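Local coordinates for CurH (Lyngbya majuscula, PDB 3KG7), which probably catalyses the dehydration of a beta-hydroxyacyl intermediate on the polyketide synthase of curacin biosynthesis, forming a carbon-carbon double bond, at residues R10-K15 against L59-V64; S53-T58 against V203-C208. One frame throughout, in Å; residues are numbered along the deposited sequence.

Contact 1: R10-K15 against L59-V64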
loop_
_atom_site.group_PDB
_atom_site.type_symbol
_atom_site.label_atom_id
_atom_site.label_comp_id
_atom_site.label_asym_id
_atom_site.label_seq_id
_atom_site.Cartn_x
_atom_site.Cartn_y
_atom_site.Cartn_z
ATOM N N ARG C 10 -14.814 -8.398 2.633
ATOM C CA ARG C 10 -14.741 -9.810 2.237
ATOM C C ARG C 10 -14.161 -10.043 0.844
ATOM O O ARG C 10 -13.363 -10.965 0.646
ATOM C CB ARG C 10 -16.115 -10.483 2.320
ATOM C CG ARG C 10 -16.161 -11.637 3.289
ATOM C CD ARG C 10 -17.118 -12.736 2.855
ATOM N NE ARG C 10 -16.523 -14.057 3.053
ATOM C CZ ARG C 10 -16.446 -14.694 4.222
ATOM N NH1 ARG C 10 -16.934 -14.147 5.329
ATOM N NH2 ARG C 10 -15.871 -15.888 4.284
ATOM N N LEU C 11 -14.575 -9.214 -0.117
ATOM C CA LEU C 11 -14.172 -9.384 -1.506
ATOM C C LEU C 11 -12.823 -8.734 -1.830
ATOM O O LEU C 11 -11.964 -9.365 -2.441
ATOM C CB LEU C 11 -15.260 -8.863 -2.448
ATOM C CG LEU C 11 -15.036 -9.012 -3.957
ATOM C CD1 LEU C 11 -15.114 -10.443 -4.391
ATOM C CD2 LEU C 11 -16.062 -8.192 -4.719
ATOM N N LEU C 12 -12.638 -7.483 -1.418
ATOM C CA LEU C 12 -11.460 -6.727 -1.818
ATOM C C LEU C 12 -10.266 -6.858 -0.869
ATOM O O LEU C 12 -9.122 -6.667 -1.279
ATOM C CB LEU C 12 -11.823 -5.255 -2.006
ATOM C CG LEU C 12 -12.539 -4.872 -3.300
ATOM C CD1 LEU C 12 -12.915 -3.416 -3.226
ATOM C CD2 LEU C 12 -11.667 -5.121 -4.501
ATOM N N GLY C 13 -10.530 -7.178 0.391
ATOM C CA GLY C 13 -9.484 -7.194 1.397
ATOM C C GLY C 13 -9.269 -5.818 1.990
ATOM O O GLY C 13 -10.222 -5.042 2.164
ATOM N N ASN C 14 -8.006 -5.520 2.279
ATOM C CA ASN C 14 -7.621 -4.280 2.925
ATOM C C ASN C 14 -7.354 -3.166 1.942
ATOM O O ASN C 14 -6.658 -3.373 0.955
ATOM C CB ASN C 14 -6.369 -4.506 3.760
ATOM C CG ASN C 14 -6.587 -5.490 4.854
ATOM O OD1 ASN C 14 -7.013 -5.134 5.950
ATOM N ND2 ASN C 14 -6.291 -6.748 4.571
ATOM N N LYS C 15 -7.869 -1.983 2.254
ATOM C CA LYS C 15 -7.713 -0.802 1.423
ATOM C C LYS C 15 -6.529 0.025 1.901
ATOM O O LYS C 15 -6.451 0.380 3.082
ATOM C CB LYS C 15 -8.992 0.041 1.502
ATOM C CG LYS C 15 -9.069 1.149 0.484
ATOM C CD LYS C 15 -10.177 2.137 0.773
ATOM C CE LYS C 15 -10.419 3.008 -0.452
ATOM N NZ LYS C 15 -11.368 4.132 -0.236
ATOM N N LEU C 59 -15.479 -3.210 -9.828
ATOM C CA LEU C 59 -16.781 -2.597 -9.630
ATOM C C LEU C 59 -17.048 -2.358 -8.152
ATOM O O LEU C 59 -17.661 -1.360 -7.795
ATOM C CB LEU C 59 -17.889 -3.442 -10.246
ATOM C CG LEU C 59 -17.913 -3.634 -11.756
ATOM C CD1 LEU C 59 -18.770 -4.842 -12.080
ATOM C CD2 LEU C 59 -18.438 -2.392 -12.458
ATOM N N ALA C 60 -16.561 -3.255 -7.298
ATOM C CA ALA C 60 -16.695 -3.069 -5.858
ATOM C C ALA C 60 -15.823 -1.925 -5.348
ATOM O O ALA C 60 -16.192 -1.248 -4.387
ATOM C CB ALA C 60 -16.394 -4.357 -5.114
ATOM N N ALA C 61 -14.687 -1.686 -6.006
ATOM C CA ALA C 61 -13.777 -0.616 -5.597
ATOM C C ALA C 61 -14.279 0.786 -5.966
ATOM O O ALA C 61 -14.173 1.732 -5.175
ATOM C CB ALA C 61 -12.393 -0.848 -6.165
ATOM N N VAL C 62 -14.828 0.920 -7.165
ATOM C CA VAL C 62 -15.229 2.235 -7.675
ATOM C C VAL C 62 -16.715 2.534 -7.472
ATOM O O VAL C 62 -17.114 3.700 -7.513
ATOM C CB VAL C 62 -14.892 2.412 -9.186
ATOM C CG1 VAL C 62 -13.424 2.102 -9.454
ATOM C CG2 VAL C 62 -15.799 1.540 -10.059
ATOM N N GLY C 63 -17.520 1.488 -7.268
ATOM C CA GLY C 63 -18.964 1.639 -7.113
ATOM C C GLY C 63 -19.685 1.769 -8.446
ATOM O O GLY C 63 -19.081 2.136 -9.460
ATOM N N VAL C 64 -20.977 1.458 -8.449
ATOM C CA VAL C 64 -21.811 1.574 -9.652
ATOM C C VAL C 64 -22.721 2.784 -9.519
ATOM O O VAL C 64 -22.983 3.212 -8.400
ATOM C CB VAL C 64 -22.657 0.300 -9.909
ATOM C CG1 VAL C 64 -21.754 -0.843 -10.299
ATOM C CG2 VAL C 64 -23.513 -0.062 -8.686
#

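Contact 2: S53-T58 against V203-C208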
loop_
_atom_site.group_PDB
_atom_site.type_symbol
_atom_site.label_atom_id
_atom_site.label_comp_id
_atom_site.label_asym_id
_atom_site.label_seq_id
_atom_site.Cartn_x
_atom_site.Cartn_y
_atom_site.Cartn_z
ATOM N N SER C 53 -14.260 -12.320 -12.101
ATOM C CA SER C 53 -14.160 -11.959 -10.682
ATOM C C SER C 53 -13.464 -10.633 -10.491
ATOM O O SER C 53 -13.827 -9.848 -9.612
ATOM C CB SER C 53 -13.403 -13.025 -9.893
ATOM O OG SER C 53 -13.976 -14.295 -10.108
ATOM N N TYR C 54 -12.451 -10.387 -11.309
ATOM C CA TYR C 54 -11.693 -9.144 -11.202
ATOM C C TYR C 54 -12.519 -7.937 -11.616
ATOM O O TYR C 54 -12.340 -6.856 -11.064
ATOM C CB TYR C 54 -10.374 -9.247 -11.972
ATOM C CG TYR C 54 -9.614 -10.490 -11.580
ATOM C CD1 TYR C 54 -9.235 -10.706 -10.259
ATOM C CD2 TYR C 54 -9.300 -11.468 -12.522
ATOM C CE1 TYR C 54 -8.558 -11.862 -9.887
ATOM C CE2 TYR C 54 -8.611 -12.611 -12.161
ATOM C CZ TYR C 54 -8.249 -12.804 -10.846
ATOM O OH TYR C 54 -7.570 -13.932 -10.487
ATOM N N ILE C 55 -13.446 -8.137 -12.555
ATOM C CA ILE C 55 -14.386 -7.092 -12.925
ATOM C C ILE C 55 -15.250 -6.790 -11.709
ATOM O O ILE C 55 -15.442 -5.621 -11.348
ATOM C CB ILE C 55 -15.280 -7.476 -14.129
ATOM C CG1 ILE C 55 -14.438 -8.038 -15.283
ATOM C CG2 ILE C 55 -16.075 -6.249 -14.597
ATOM C CD1 ILE C 55 -15.237 -8.734 -16.372
ATOM N N ALA C 56 -15.754 -7.854 -11.081
ATOM C CA ALA C 56 -16.526 -7.755 -9.851
ATOM C C ALA C 56 -15.787 -6.924 -8.821
ATOM O O ALA C 56 -16.365 -6.004 -8.233
ATOM C CB ALA C 56 -16.792 -9.125 -9.305
HETATM N N MSE C 57 -14.508 -7.239 -8.625
HETATM C CA MSE C 57 -13.683 -6.552 -7.623
HETATM C C MSE C 57 -13.531 -5.065 -7.929
HETATM O O MSE C 57 -13.659 -4.216 -7.046
HETATM C CB MSE C 57 -12.308 -7.202 -7.518
HETATM C CG MSE C 57 -12.347 -8.577 -6.907
HETATM SE SE MSE C 57 -10.573 -9.360 -6.837
HETATM C CE MSE C 57 -9.880 -8.501 -5.233
ATOM N N THR C 58 -13.267 -4.766 -9.194
ATOM C CA THR C 58 -13.072 -3.399 -9.635
ATOM C C THR C 58 -14.356 -2.602 -9.442
ATOM O O THR C 58 -14.325 -1.462 -8.935
ATOM C CB THR C 58 -12.604 -3.338 -11.098
ATOM O OG1 THR C 58 -11.365 -4.048 -11.236
ATOM C CG2 THR C 58 -12.397 -1.891 -11.527
ATOM N N VAL C 203 -19.197 -14.911 -8.630
ATOM C CA VAL C 203 -20.049 -16.030 -9.052
ATOM C C VAL C 203 -21.231 -15.576 -9.914
ATOM O O VAL C 203 -21.486 -16.138 -10.982
ATOM C CB VAL C 203 -20.531 -16.838 -7.846
ATOM C CG1 VAL C 203 -21.633 -17.810 -8.230
ATOM C CG2 VAL C 203 -19.346 -17.564 -7.206
ATOM N N LEU C 204 -21.932 -14.542 -9.464
ATOM C CA LEU C 204 -23.090 -14.027 -10.187
ATOM C C LEU C 204 -22.726 -13.494 -11.567
ATOM O O LEU C 204 -23.466 -13.714 -12.530
ATOM C CB LEU C 204 -23.780 -12.936 -9.375
ATOM C CG LEU C 204 -24.411 -13.354 -8.049
ATOM C CD1 LEU C 204 -24.674 -12.105 -7.187
ATOM C CD2 LEU C 204 -25.684 -14.148 -8.285
ATOM N N ILE C 205 -21.605 -12.781 -11.670
ATOM C CA ILE C 205 -21.183 -12.301 -12.986
ATOM C C ILE C 205 -20.689 -13.473 -13.831
ATOM O O ILE C 205 -20.893 -13.489 -15.046
ATOM C CB ILE C 205 -20.208 -11.064 -12.953
ATOM C CG1 ILE C 205 -20.039 -10.482 -14.368
ATOM C CG2 ILE C 205 -18.868 -11.395 -12.290
ATOM C CD1 ILE C 205 -19.273 -9.164 -14.430
ATOM N N ASP C 206 -20.104 -14.481 -13.190
ATOM C CA ASP C 206 -19.695 -15.658 -13.945
ATOM C C ASP C 206 -20.873 -16.404 -14.523
ATOM O O ASP C 206 -20.804 -16.878 -15.649
ATOM C CB ASP C 206 -18.851 -16.635 -13.145
ATOM C CG ASP C 206 -18.234 -17.677 -14.039
ATOM O OD1 ASP C 206 -17.446 -17.273 -14.924
ATOM O OD2 ASP C 206 -18.574 -18.877 -13.906
ATOM N N ALA C 207 -21.943 -16.507 -13.743
ATOM C CA ALA C 207 -23.160 -17.182 -14.170
ATOM C C ALA C 207 -23.738 -16.597 -15.452
ATOM O O ALA C 207 -24.343 -17.308 -16.253
ATOM C CB ALA C 207 -24.183 -17.135 -13.075
ATOM N N CYS C 208 -23.548 -15.301 -15.652
ATOM C CA CYS C 208 -24.067 -14.621 -16.840
ATOM C C CYS C 208 -23.475 -15.148 -18.144
ATOM O O CYS C 208 -24.061 -14.972 -19.221
ATOM C CB CYS C 208 -23.797 -13.121 -16.729
ATOM S SG CYS C 208 -24.656 -12.383 -15.342
#

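Contact 1: R10-K15 against L59-V64
A60 and A61 meet L11 and L12 from the last turn of helix 52-62, a turn closed by the 2.9 Å hydrogen bond from G63 N to L59 O. No hydrogen bond crosses between the two segments; leucine methyls meet alanine methyls and the helix backbone. L12 does most of it. L12 CD1 comes in where A60 passes into A61, 3.7 Å from A61 N and 3.9 Å from A61 CB, so that this one branch touches the helix backbone as well as the alanine methyl. In L11, chi1 of -178° swings the branch point toward the helix, and chi2 of 70° then turns L11 CD2 to within 3.9 Å of A60 CB. The same CB of A60 lies 4.1 Å from L12 CD1, so both leucines touch it. Beyond the pair, Y26 of strand 24-30 touches L12 and A61 alike, while L11 O accepts a hydrogen bond from Q28 NE2. G13, with a positive phi of 85°, then turns the chain into strand 14-17, where N14 pairs with H27. A long central helix wrapped by an antiparallel sheet is the mark of the hot-dog fold, and here the chain leading into strand 14-17 packs against the C-terminal end of that helix.

Contact 2: S53-T58 against V203-C208
I205 faces A56 and I55 across two helices; within 53-58 and 203-208 the CA atoms of A56 and I205 are the nearest pair, 7.2 Å apart. From CB the side chain of I205 divides towards two different neighbours. The short branch, I205 CG2, reaches A56 CB at 4.3 Å; the small alanine methyl receives it, and P202 touches that alanine as well. The longer branch starts at CG1, which stands anti to the backbone N (chi1 -169°) and itself makes no close approach to the other segment. With chi2 also extended, I205 CD1 is carried on to I55, 4.3 Å from I55 CG2 and 4.5 Å from I55 CD1, so the tip lies beside the fork of the second isoleucine. I200 closes on I205 from the loop before its own helix. Helix 52-62 and helix 202-207 are the two hot-dog helices of a double hot-dog fold, and this apolar contact lies at the centre of the chain, where the two halves meet. In related dehydratases the helix of the second half carries an acidic active-site residue. Each segment also rests on strands of its own half. L204, A207 and C208 pack on I185 of strand 181-186, whereas Y54 and T58 lie against strand 117-124. Within 53-58, Y54 O is held by two donors of one residue, T58 N at 3.0 Å and T58 OG1 at 3.0 Å, which approach from opposite faces of the carbonyl plane. T58 OG1 meets the carbonyl at a C=O...OG1 angle of 149°, tilted 29° from its plane, and the bond holds the threonine in one rotation about CA-CB. At the start of the same helix, S53 OG hydrogen-bonds to P50 O.

From the N terminus the chain first passes through 10-15 into strand 14-17, then runs through strands 24-30, 41-43 and 46-47 before entering helix 52-62. Its first part, 53-58, awaits a distant partner, while 59-64 closes contact 1 at once, a loop of 43 residues. Contact 2 closes across the 144 residues between 53-58 and 203-208, the latter arriving in the second hot dog. The two loops therefore cross rather than nest. Helix 52-62 serves both, and M57 touches L11 and L12 to bridge them; their centres are 12 Å apart. Contact 1 stays within the N-terminal half, whereas contact 2 joins the two halves.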